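PDB 3DRF: oligopeptide-binding protein oppA, which captures extracellular oligopeptides in a Venus fly-trap cavity and delivers them for uptake by the OppABCDF ABC transporter, which is needed for growth in milk. Local coordinates for residues A47-G52 / E227-G232; S51-D56 / D207-P212; D56-T61 / Y255-T260; T125-A130 / D134-S139. All blocks are in the same frame, centred on the assembly; numbering follows the deposited sequence.

Overall arrangement
From the N terminus, the chain leaves strand 34-40 and runs through 47-61, a continuous stretch that supplies the first segments of contacts 1, 2 and 3. Contact 1 closes a long loop onto strand 224-230, an edge strand of the five-stranded mixed sheet. Contact 2, starting from the shared residues Ser51 and Gly52, reaches the loop after helix 197-200. Contact 3 brings helix 57-62 to strand 252-258 of the same sheet, and its segments alternate along the chain with those of contacts 1 and 2. Contact 4 is a short local closure after helix 116-127, lying within all three larger loops; its centre is about 13 Å from that of contact 2.

Contact 1 of 4, residues A47-G52 / E227-G232; sequences AQWLSG and ENVVAG
A bridging water joins Ala47 to Gly232: its oxygen accepts from Ala47 N and from Gly232 N, each at 3.1 Å, so one solvent molecule satisfies two backbone N-H groups across the two segments. The backbones themselves stay apart, with the Ala47 and Ala231 CA atoms 6.9 Å from each other. Gly232 adopts a positive phi of 84°, a conformation in which a side chain would collide with the Ala231 carbonyl oxygen.

The direct packing is carried by Val229, whose two methyls divide the work. CG1, anti to the backbone N (chi1 176°), comes up to the methyl of Ala47, its CB, at 4.3 Å. CG2 approaches the six-membered ring of Trp49 obliquely, 4.4 Å from CZ2. Val229 follows a classic beta bulge, in which Glu227 and Asn228 both face Lys236 on the adjoining strand 234-239.

The turn bearing the indole is held locally. Leu50 N donates to Gln48 OE1 at 3.0 Å, the N-H...O angle being 158° and the donor lying in the amide plane on a lone pair, while Gln48 NE2 bonds to Thr214 OG1.

Through Ala47 and Trp49 the loop after strand 34-40 thus packs on edge strand 224-230 of the mixed sheet, Trp49 also touching Ile235 and Tyr237 of strand 234-239. The chemistry is mixed: aliphatic and aromatic carbons meet at relaxed distances, the polar link across the segments runs through water, and the indole has further partners, the Thr215 carbonyl bonded by NE1 and the Phe59 ring, met edge-to-face.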
loop_
_atom_site.group_PDB
_atom_site.type_symbol
_atom_site.label_atom_id
_atom_site.label_comp_id
_atom_site.label_asym_id
_atom_site.label_seq_id
_atom_site.Cartn_x
_atom_site.Cartn_y
_atom_site.Cartn_z
ATOM N N ALA A 47 1.947 13.162 8.778
ATOM C CA ALA A 47 0.500 13.348 9.028
ATOM C C ALA A 47 -0.193 13.861 7.757
ATOM O O ALA A 47 0.155 14.834 7.250
ATOM C CB ALA A 47 0.228 14.334 10.158
ATOM N N GLN A 48 -1.140 13.075 7.293
ATOM C CA GLN A 48 -2.009 13.455 6.130
ATOM C C GLN A 48 -3.329 12.730 6.308
ATOM O O GLN A 48 -3.414 11.541 6.168
ATOM C CB GLN A 48 -1.347 13.073 4.791
ATOM C CG GLN A 48 -2.238 13.452 3.556
ATOM C CD GLN A 48 -2.884 14.844 3.725
ATOM O OE1 GLN A 48 -4.042 14.964 3.880
ATOM N NE2 GLN A 48 -2.066 15.875 3.644
ATOM N N TRP A 49 -4.355 13.493 6.660
ATOM C CA TRP A 49 -5.634 12.886 7.050
ATOM C C TRP A 49 -6.552 12.570 5.879
ATOM O O TRP A 49 -7.528 11.898 6.025
ATOM C CB TRP A 49 -6.340 13.819 8.095
ATOM C CG TRP A 49 -5.536 13.856 9.434
ATOM C CD1 TRP A 49 -4.539 14.701 9.746
ATOM C CD2 TRP A 49 -5.673 12.946 10.532
ATOM N NE1 TRP A 49 -4.060 14.393 11.000
ATOM C CE2 TRP A 49 -4.747 13.329 11.505
ATOM C CE3 TRP A 49 -6.527 11.844 10.799
ATOM C CZ2 TRP A 49 -4.629 12.666 12.750
ATOM C CZ3 TRP A 49 -6.377 11.168 12.014
ATOM C CH2 TRP A 49 -5.423 11.591 12.976
ATOM N N LEU A 50 -6.168 13.060 4.705
ATOM C CA LEU A 50 -6.920 12.753 3.453
ATOM C C LEU A 50 -6.286 11.560 2.755
ATOM O O LEU A 50 -5.162 11.571 2.401
ATOM C CB LEU A 50 -6.907 13.962 2.481
ATOM C CG LEU A 50 -7.511 15.290 2.992
ATOM C CD1 LEU A 50 -7.522 16.305 1.852
ATOM C CD2 LEU A 50 -8.970 15.093 3.563
ATOM N N SER A 51 -7.113 10.502 2.661
ATOM C CA SER A 51 -6.647 9.250 2.050
ATOM C C SER A 51 -6.004 9.474 0.691
ATOM O O SER A 51 -4.936 8.930 0.405
ATOM C CB SER A 51 -7.811 8.263 1.925
ATOM O OG SER A 51 -7.402 6.999 1.450
ATOM N N GLY A 52 -6.619 10.294 -0.147
ATOM C CA GLY A 52 -6.163 10.465 -1.514
ATOM C C GLY A 52 -4.761 11.036 -1.592
ATOM O O GLY A 52 -4.054 10.841 -2.580
ATOM N N GLU A 227 -6.813 15.636 19.107
ATOM C CA GLU A 227 -6.807 16.913 19.822
ATOM C C GLU A 227 -5.508 17.667 19.581
ATOM O O GLU A 227 -5.510 18.899 19.489
ATOM C CB GLU A 227 -7.024 16.695 21.321
ATOM C CG GLU A 227 -7.025 17.981 22.144
ATOM C CD GLU A 227 -8.322 18.772 22.013
ATOM O OE1 GLU A 227 -9.287 18.264 21.400
ATOM O OE2 GLU A 227 -8.375 19.909 22.537
ATOM N N ASN A 228 -4.413 16.960 19.507
ATOM C CA ASN A 228 -3.113 17.518 19.157
ATOM C C ASN A 228 -2.306 16.584 18.263
ATOM O O ASN A 228 -2.352 15.364 18.421
ATOM C CB ASN A 228 -2.317 17.856 20.419
ATOM C CG ASN A 228 -1.111 18.729 20.132
ATOM O OD1 ASN A 228 0.030 18.322 20.348
ATOM N ND2 ASN A 228 -1.360 19.938 19.642
ATOM N N VAL A 229 -1.544 17.173 17.389
ATOM C CA VAL A 229 -0.653 16.443 16.515
ATOM C C VAL A 229 0.715 17.130 16.551
ATOM O O VAL A 229 0.811 18.296 16.294
ATOM C CB VAL A 229 -1.185 16.463 15.059
ATOM C CG1 VAL A 229 -0.193 15.782 14.139
ATOM C CG2 VAL A 229 -2.535 15.798 14.970
ATOM N N VAL A 230 1.756 16.379 16.901
ATOM C CA VAL A 230 3.118 16.875 16.895
ATOM C C VAL A 230 3.769 16.339 15.615
ATOM O O VAL A 230 3.998 15.166 15.475
ATOM C CB VAL A 230 3.902 16.394 18.151
ATOM C CG1 VAL A 230 5.363 16.810 18.087
ATOM C CG2 VAL A 230 3.255 16.942 19.438
ATOM N N ALA A 231 3.995 17.240 14.686
ATOM C CA ALA A 231 4.504 16.886 13.371
ATOM C C ALA A 231 5.683 15.943 13.472
ATOM O O ALA A 231 6.597 16.163 14.215
ATOM C CB ALA A 231 4.871 18.146 12.581
ATOM N N GLY A 232 5.623 14.859 12.721
ATOM C CA GLY A 232 6.729 13.928 12.657
ATOM C C GLY A 232 6.744 12.902 13.793
ATOM O O GLY A 232 7.447 11.956 13.710
HETATM O O HOH W 1 3.656 15.102 10.399
#

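Contact 2 of 4, residues S51-D56 / D207-P212; sequences SGLSND and DLASSP
Leu53 points its CD1 methyl end-on into the angle between Leu208 and Ala209. CD2 of Leu208 lies 4.1 Å from that CD1 and CB of Ala209 lies 4.1 Å from it on another flank; seen from Leu53 CD1, the two carbons are about 110° apart. The methyl thus sits in a shallow fork and also rests on the Ala209 backbone, with CD1 4.1 Å from CA of Ala209. With its CG anti to the carbonyl carbon (chi1 -55°), Leu53 extends away from its own chain to get there, and it also rests on Gln48. Leu208 swings its CG anti to the backbone N instead (chi1 -174°), which brings its branch round toward Leu53 and also onto Leu50 and Tyr131.

Both arms of the fork belong to a type I beta turn from Leu208 to Ser211, closed by Ser211 N to Leu208 O at 3.3 Å; Leu208 O takes a further bond from Thr214 OG1. Leu53, for its part, ends a short 3-10 segment, closed by Ser54 N to Ser51 O at 3.2 Å. Ala209 lies at the solvent side, whereas Leu208 is buried. Past Leu53 the segment turns toward the binding cavity, where the backbone of Asn55 hydrogen-bonds to the bound peptide.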
loop_
_atom_site.group_PDB
_atom_site.type_symbol
_atom_site.label_atom_id
_atom_site.label_comp_id
_atom_site.label_asym_id
_atom_site.label_seq_id
_atom_site.Cartn_x
_atom_site.Cartn_y
_atom_site.Cartn_z
ATOM N N SER A 51 -7.113 10.502 2.661
ATOM C CA SER A 51 -6.647 9.250 2.050
ATOM C C SER A 51 -6.004 9.474 0.691
ATOM O O SER A 51 -4.936 8.930 0.405
ATOM C CB SER A 51 -7.811 8.263 1.925
ATOM O OG SER A 51 -7.402 6.999 1.450
ATOM N N GLY A 52 -6.619 10.294 -0.147
ATOM C CA GLY A 52 -6.163 10.465 -1.514
ATOM C C GLY A 52 -4.761 11.036 -1.592
ATOM O O GLY A 52 -4.054 10.841 -2.580
ATOM N N LEU A 53 -4.330 11.787 -0.578
ATOM C CA LEU A 53 -3.023 12.451 -0.606
ATOM C C LEU A 53 -1.940 11.725 0.235
ATOM O O LEU A 53 -0.856 12.200 0.352
ATOM C CB LEU A 53 -3.174 13.881 -0.043
ATOM C CG LEU A 53 -4.260 14.755 -0.762
ATOM C CD1 LEU A 53 -4.207 16.225 -0.251
ATOM C CD2 LEU A 53 -4.099 14.749 -2.318
ATOM N N SER A 54 -2.301 10.618 0.862
ATOM C CA SER A 54 -1.404 9.882 1.769
ATOM C C SER A 54 -1.023 8.561 1.116
ATOM O O SER A 54 -1.863 7.835 0.755
ATOM C CB SER A 54 -2.197 9.621 3.059
ATOM O OG SER A 54 -1.447 8.786 3.956
ATOM N N ASN A 55 0.266 8.269 1.033
ATOM C CA ASN A 55 0.753 7.061 0.343
ATOM C C ASN A 55 1.249 5.936 1.246
ATOM O O ASN A 55 1.388 4.871 0.777
ATOM C CB ASN A 55 1.881 7.429 -0.624
ATOM C CG ASN A 55 1.434 8.361 -1.745
ATOM O OD1 ASN A 55 0.439 8.184 -2.355
ATOM N ND2 ASN A 55 2.243 9.309 -2.022
ATOM N N ASP A 56 1.497 6.247 2.497
ATOM C CA ASP A 56 2.232 5.310 3.378
ATOM C C ASP A 56 1.359 4.630 4.421
ATOM O O ASP A 56 0.388 5.156 4.926
ATOM C CB ASP A 56 3.383 6.081 4.051
ATOM C CG ASP A 56 2.861 7.193 4.973
ATOM O OD1 ASP A 56 2.501 8.237 4.418
ATOM O OD2 ASP A 56 2.789 7.018 6.162
ATOM N N ASP A 207 -1.826 23.817 -2.189
ATOM C CA ASP A 207 -1.442 24.021 -0.761
ATOM C C ASP A 207 -2.137 22.981 0.184
ATOM O O ASP A 207 -1.901 22.958 1.327
ATOM C CB ASP A 207 -1.901 25.431 -0.300
ATOM C CG ASP A 207 -1.202 26.612 -1.025
ATOM O OD1 ASP A 207 -0.141 26.395 -1.480
ATOM O OD2 ASP A 207 -1.814 27.680 -1.013
ATOM N N LEU A 208 -3.007 22.163 -0.361
ATOM C CA LEU A 208 -3.853 21.339 0.523
ATOM C C LEU A 208 -3.097 20.298 1.344
ATOM O O LEU A 208 -3.346 20.164 2.480
ATOM C CB LEU A 208 -4.998 20.680 -0.274
ATOM C CG LEU A 208 -6.032 19.917 0.603
ATOM C CD1 LEU A 208 -6.747 20.860 1.603
ATOM C CD2 LEU A 208 -7.072 19.211 -0.319
ATOM N N ALA A 209 -2.132 19.642 0.734
ATOM C CA ALA A 209 -1.374 18.579 1.437
ATOM C C ALA A 209 -0.549 19.137 2.585
ATOM O O ALA A 209 -0.288 18.424 3.526
ATOM C CB ALA A 209 -0.457 17.856 0.436
ATOM N N SER A 210 -0.080 20.377 2.444
ATOM C CA SER A 210 0.752 20.995 3.488
ATOM C C SER A 210 -0.027 21.938 4.411
ATOM O O SER A 210 0.562 22.590 5.278
ATOM C CB SER A 210 1.916 21.759 2.853
ATOM O OG SER A 210 1.442 22.825 2.050
ATOM N N SER A 211 -1.326 22.031 4.212
ATOM C CA SER A 211 -2.140 22.885 5.072
ATOM C C SER A 211 -2.272 22.281 6.502
ATOM O O SER A 211 -2.397 21.097 6.641
ATOM C CB SER A 211 -3.569 23.026 4.463
ATOM O OG SER A 211 -4.472 23.705 5.376
ATOM N N PRO A 212 -2.340 23.124 7.539
ATOM C CA PRO A 212 -2.657 22.604 8.878
ATOM C C PRO A 212 -3.991 21.821 8.851
ATOM O O PRO A 212 -4.158 20.893 9.550
ATOM C CB PRO A 212 -2.810 23.885 9.722
ATOM C CG PRO A 212 -1.877 24.890 9.054
ATOM C CD PRO A 212 -2.037 24.583 7.564
#

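Contact 3 of 4, residues D56-T61 / Y255-T260; sequences DATFAT and YEVVST
Thr58 and Thr61 are the residues of 56-61 that approach 255-260, one helical turn apart, Thr61 at Tyr255 and Thr58, more tentatively, at Val257. Ahead of them, Asp56 caps the helix: its OD2 is met end-on by the N-H of Phe59 at 2.9 Å, with an N-H...O angle of 169°. Ala57 carries a doubly used carbonyl and makes backbone hydrogen bonds with the bound peptide. Thr58 CG2 lies 4.4 Å from Val257 CG1 in one of the valine's two conformers, so this touch is doubtful. Phe59 directs its ring elsewhere, onto Ile235, Met45 and Ala47, and Ala60 packs on a polar side chain of the peptide.

Thr61 closes the walk. Its OG1 donates to Ala57 O at 2.9 Å, and its N reaches the same oxygen at 3.0 Å from the opposite face of the carbonyl plane. With OG1 turned back to the helix, CG2 lies anti to the backbone N and points across to Tyr255 OH, 3.6 Å away. A water at the edge of the tyrosine ring, in its plane, joins that hydroxyl (2.7 Å from OH) to Thr61 O (3.1 Å). The hydroxyl also bonds to Asn276 ND2. Putting alanine at Thr61 would probably strip Ala57 O of its side-chain donor and open a gap beside the Tyr255 hydroxyl.

Helix 57-62 thus lies over the mixed sheet, where strand 252-258 runs between strands 234-239 and 34-40; Tyr39 of the latter touches both threonines, and Met62 packs on Tyr255 and Val257.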
loop_
_atom_site.group_PDB
_atom_site.type_symbol
_atom_site.label_atom_id
_atom_site.label_comp_id
_atom_site.label_asym_id
_atom_site.label_seq_id
_atom_site.Cartn_x
_atom_site.Cartn_y
_atom_site.Cartn_z
ATOM N N ASP A 56 1.497 6.247 2.497
ATOM C CA ASP A 56 2.232 5.310 3.378
ATOM C C ASP A 56 1.359 4.630 4.421
ATOM O O ASP A 56 0.388 5.156 4.926
ATOM C CB ASP A 56 3.383 6.081 4.051
ATOM C CG ASP A 56 2.861 7.193 4.973
ATOM O OD1 ASP A 56 2.501 8.237 4.418
ATOM O OD2 ASP A 56 2.789 7.018 6.162
ATOM N N ALA A 57 1.763 3.421 4.752
ATOM C CA ALA A 57 1.056 2.566 5.683
ATOM C C ALA A 57 1.230 3.057 7.133
ATOM O O ALA A 57 0.408 2.810 7.951
ATOM C CB ALA A 57 1.570 1.129 5.515
ATOM N N THR A 58 2.334 3.717 7.402
ATOM C CA THR A 58 2.635 4.215 8.768
ATOM C C THR A 58 1.516 5.163 9.244
ATOM O O THR A 58 0.870 4.923 10.216
ATOM C CB THR A 58 3.977 4.922 8.760
ATOM O OG1 THR A 58 4.983 3.961 8.464
ATOM C CG2 THR A 58 4.307 5.510 10.141
ATOM N N PHE A 59 1.269 6.219 8.497
ATOM C CA PHE A 59 0.231 7.159 8.933
ATOM C C PHE A 59 -1.195 6.578 8.758
ATOM O O PHE A 59 -2.063 6.803 9.574
ATOM C CB PHE A 59 0.330 8.549 8.260
ATOM C CG PHE A 59 -0.542 9.506 8.972
ATOM C CD1 PHE A 59 -0.221 9.912 10.226
ATOM C CD2 PHE A 59 -1.812 9.781 8.463
ATOM C CE1 PHE A 59 -1.135 10.740 10.940
ATOM C CE2 PHE A 59 -2.663 10.570 9.178
ATOM C CZ PHE A 59 -2.351 11.025 10.337
ATOM N N ALA A 60 -1.416 5.801 7.705
ATOM C CA ALA A 60 -2.710 5.147 7.561
ATOM C C ALA A 60 -3.055 4.341 8.826
ATOM O O ALA A 60 -4.093 4.412 9.304
ATOM C CB ALA A 60 -2.718 4.228 6.322
ATOM N N THR A 61 -2.062 3.644 9.360
ATOM C CA THR A 61 -2.258 2.864 10.584
ATOM C C THR A 61 -2.470 3.780 11.814
ATOM O O THR A 61 -3.383 3.590 12.544
ATOM C CB THR A 61 -1.101 1.921 10.826
ATOM O OG1 THR A 61 -1.028 0.994 9.739
ATOM C CG2 THR A 61 -1.343 1.124 12.099
ATOM N N TYR A 255 -0.595 8.099 20.281
ATOM C CA TYR A 255 -0.076 7.244 19.203
ATOM C C TYR A 255 1.200 7.908 18.691
ATOM O O TYR A 255 1.141 9.013 18.245
ATOM C CB TYR A 255 -1.129 7.075 18.087
ATOM C CG TYR A 255 -1.158 5.708 17.386
ATOM C CD1 TYR A 255 -0.014 5.030 17.066
ATOM C CD2 TYR A 255 -2.331 5.128 17.061
ATOM C CE1 TYR A 255 -0.059 3.813 16.420
ATOM C CE2 TYR A 255 -2.381 3.905 16.426
ATOM C CZ TYR A 255 -1.236 3.259 16.124
ATOM O OH TYR A 255 -1.281 2.030 15.537
ATOM N N GLU A 256 2.335 7.219 18.828
ATOM C CA GLU A 256 3.658 7.788 18.596
ATOM C C GLU A 256 4.462 6.945 17.627
ATOM O O GLU A 256 4.329 5.754 17.661
ATOM C CB GLU A 256 4.459 7.920 19.943
ATOM C CG GLU A 256 3.770 8.719 21.041
ATOM C CD GLU A 256 4.672 8.943 22.240
ATOM O OE1 GLU A 256 5.696 8.313 22.428
ATOM O OE2 GLU A 256 4.278 9.809 22.985
ATOM N N VAL A 257 5.443 7.452 16.963
ATOM C CA VAL A 257 6.415 6.588 16.292
ATOM C C VAL A 257 7.503 6.206 17.297
ATOM O O VAL A 257 7.749 6.920 18.274
ATOM C CB VAL A 257 7.023 7.185 14.985
ATOM C CG1 VAL A 257 5.956 7.268 13.880
ATOM C CG2 VAL A 257 7.690 8.529 15.240
ATOM N N VAL A 258 8.057 5.028 17.116
ATOM C CA VAL A 258 9.203 4.516 17.859
ATOM C C VAL A 258 10.185 3.804 16.934
ATOM O O VAL A 258 9.783 3.121 15.992
ATOM C CB VAL A 258 8.767 3.547 18.973
ATOM C CG1 VAL A 258 8.106 2.314 18.374
ATOM C CG2 VAL A 258 9.958 3.157 19.833
ATOM N N SER A 259 11.490 4.105 17.056
ATOM C CA SER A 259 12.485 3.546 16.148
ATOM C C SER A 259 12.627 2.037 16.319
ATOM O O SER A 259 12.263 1.476 17.357
ATOM C CB SER A 259 13.848 4.177 16.383
ATOM O OG SER A 259 14.392 3.728 17.607
ATOM N N THR A 260 13.168 1.381 15.306
ATOM C CA THR A 260 13.406 -0.046 15.385
ATOM C C THR A 260 14.377 -0.400 16.518
ATOM O O THR A 260 14.156 -1.373 17.236
ATOM C CB THR A 260 13.928 -0.540 14.046
ATOM O OG1 THR A 260 13.074 -0.025 13.013
ATOM C CG2 THR A 260 13.948 -2.046 14.005
HETATM O O HOH W 2 -3.708 1.307 14.647
#

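Contact 4 of 4, residues T125-A130 / D134-S139; sequences TIANPA and DRWTDS
The backbones approach most closely at Ile126 and Arg135, whose CA atoms are 6.0 Å apart, where the end of helix 116-127 meets the chain returning after a short turn. Ile126 fills this approach with one branch: CG2, anti to the backbone N, presses on the peptide unit after Arg135, at 3.6 Å from Arg135 C and 3.8 Å from Trp136 N. Beside it, Ala127 offers CB to the indole of Trp136, 3.8 Å from CZ3 and oblique to the ring. Trp136 reaches back to the helix because its CG stands anti to its own N (chi1 -174°), and its ring also stacks with His150.

The Arg135 side chain meets Ile126 through CB, 4.1 Å from CG2. From there its chain runs extended from CG to NE and carries the guanidinium away, so that NH1 bonds to the bound peptide's backbone and to Ser54 O. Asp134 OD2, just before it, accepts from Asn55 ND2.

Two side-chain turns shape the ends: an Asx turn, Asn128 OD1 taking Ala130 N at 3.1 Å with the donor above the carbonyl plane, and an ST turn, Thr137 OG1 taking Ser139 N at 3.2 Å. Thr137 OG1 and Ser139 OG also bond to Asp483. The C-terminal end of helix 116-127 thus packs on the loop that follows it, and from that loop an arginine reaches into the peptide-binding cavity of this solute-binding protein.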
loop_
_atom_site.group_PDB
_atom_site.type_symbol
_atom_site.label_atom_id
_atom_site.label_comp_id
_atom_site.label_asym_id
_atom_site.label_seq_id
_atom_site.Cartn_x
_atom_site.Cartn_y
_atom_site.Cartn_z
ATOM N N THR A 125 -9.943 15.046 -4.953
ATOM C CA THR A 125 -8.584 15.097 -4.365
ATOM C C THR A 125 -7.588 14.189 -5.088
ATOM O O THR A 125 -6.449 14.477 -5.083
ATOM C CB THR A 125 -8.537 14.836 -2.848
ATOM O OG1 THR A 125 -8.849 13.446 -2.559
ATOM C CG2 THR A 125 -9.457 15.778 -2.066
ATOM N N ILE A 126 -8.081 13.079 -5.648
ATOM C CA ILE A 126 -7.220 12.199 -6.462
ATOM C C ILE A 126 -7.163 12.601 -7.957
ATOM O O ILE A 126 -6.124 12.588 -8.550
ATOM C CB ILE A 126 -7.713 10.717 -6.327
ATOM C CG1 ILE A 126 -7.517 10.276 -4.841
ATOM C CG2 ILE A 126 -6.925 9.847 -7.297
ATOM C CD1 ILE A 126 -8.074 8.816 -4.583
ATOM N N ALA A 127 -8.325 12.925 -8.518
ATOM C CA ALA A 127 -8.451 13.143 -9.989
ATOM C C ALA A 127 -8.030 14.528 -10.533
ATOM O O ALA A 127 -7.606 14.614 -11.653
ATOM C CB ALA A 127 -9.899 12.800 -10.448
ATOM N N ASN A 128 -8.212 15.562 -9.720
ATOM C CA ASN A 128 -7.746 16.885 -10.131
ATOM C C ASN A 128 -6.252 16.947 -9.821
ATOM O O ASN A 128 -5.893 16.907 -8.684
ATOM C CB ASN A 128 -8.513 17.967 -9.376
ATOM C CG ASN A 128 -8.088 19.359 -9.780
ATOM O OD1 ASN A 128 -7.042 19.607 -10.313
ATOM N ND2 ASN A 128 -9.000 20.267 -9.510
ATOM N N PRO A 129 -5.402 17.073 -10.856
ATOM C CA PRO A 129 -3.935 16.978 -10.578
ATOM C C PRO A 129 -3.348 18.095 -9.701
ATOM O O PRO A 129 -2.296 17.977 -9.172
ATOM C CB PRO A 129 -3.291 17.071 -11.997
ATOM C CG PRO A 129 -4.366 16.619 -12.925
ATOM C CD PRO A 129 -5.634 17.206 -12.328
ATOM N N ALA A 130 -4.097 19.185 -9.544
ATOM C CA ALA A 130 -3.604 20.326 -8.744
ATOM C C ALA A 130 -3.349 19.989 -7.257
ATOM O O ALA A 130 -2.579 20.613 -6.649
ATOM C CB ALA A 130 -4.551 21.565 -8.894
ATOM N N ASP A 134 -0.848 10.943 -5.886
ATOM C CA ASP A 134 -0.126 9.913 -6.653
ATOM C C ASP A 134 -1.033 8.673 -6.880
ATOM O O ASP A 134 -0.537 7.679 -7.339
ATOM C CB ASP A 134 1.123 9.517 -5.836
ATOM C CG ASP A 134 2.000 10.727 -5.512
ATOM O OD1 ASP A 134 2.357 11.407 -6.413
ATOM O OD2 ASP A 134 2.228 10.962 -4.352
ATOM N N ARG A 135 -2.339 8.806 -6.596
ATOM C CA ARG A 135 -3.266 7.664 -6.599
ATOM C C ARG A 135 -4.203 7.541 -7.837
ATOM O O ARG A 135 -5.109 6.762 -7.844
ATOM C CB ARG A 135 -4.071 7.614 -5.294
ATOM C CG ARG A 135 -3.226 7.305 -4.048
ATOM C CD ARG A 135 -4.180 7.137 -2.833
ATOM N NE ARG A 135 -3.447 6.672 -1.638
ATOM C CZ ARG A 135 -3.148 5.419 -1.403
ATOM N NH1 ARG A 135 -2.519 5.087 -0.298
ATOM N NH2 ARG A 135 -3.478 4.490 -2.256
ATOM N N TRP A 136 -3.892 8.262 -8.914
ATOM C CA TRP A 136 -4.600 8.015 -10.174
ATOM C C TRP A 136 -4.275 6.557 -10.639
ATOM O O TRP A 136 -3.208 6.033 -10.411
ATOM C CB TRP A 136 -4.223 9.087 -11.263
ATOM C CG TRP A 136 -5.085 8.886 -12.532
ATOM C CD1 TRP A 136 -4.655 8.370 -13.681
ATOM C CD2 TRP A 136 -6.525 9.093 -12.690
ATOM N NE1 TRP A 136 -5.701 8.277 -14.592
ATOM C CE2 TRP A 136 -6.860 8.673 -13.982
ATOM C CE3 TRP A 136 -7.545 9.570 -11.844
ATOM C CZ2 TRP A 136 -8.164 8.748 -14.479
ATOM C CZ3 TRP A 136 -8.817 9.633 -12.324
ATOM C CH2 TRP A 136 -9.126 9.252 -13.619
ATOM N N THR A 137 -5.250 5.954 -11.308
ATOM C CA THR A 137 -5.161 4.545 -11.684
ATOM C C THR A 137 -6.225 4.305 -12.758
ATOM O O THR A 137 -7.167 4.998 -12.831
ATOM C CB THR A 137 -5.407 3.641 -10.450
ATOM O OG1 THR A 137 -5.649 2.320 -10.959
ATOM C CG2 THR A 137 -6.628 4.136 -9.553
ATOM N N ASP A 138 -6.026 3.308 -13.603
ATOM C CA ASP A 138 -7.056 2.994 -14.595
ATOM C C ASP A 138 -8.368 2.485 -13.980
ATOM O O ASP A 138 -9.389 2.471 -14.649
ATOM C CB ASP A 138 -6.526 2.011 -15.636
ATOM C CG ASP A 138 -5.579 2.674 -16.606
ATOM O OD1 ASP A 138 -6.056 3.587 -17.302
ATOM O OD2 ASP A 138 -4.386 2.295 -16.663
ATOM N N SER A 139 -8.361 2.102 -12.703
ATOM C CA SER A 139 -9.659 1.702 -12.075
ATOM C C SER A 139 -10.653 2.872 -12.098
ATOM O O SER A 139 -11.821 2.679 -12.286
ATOM C CB SER A 139 -9.443 1.306 -10.619
ATOM O OG SER A 139 -8.496 0.218 -10.481
#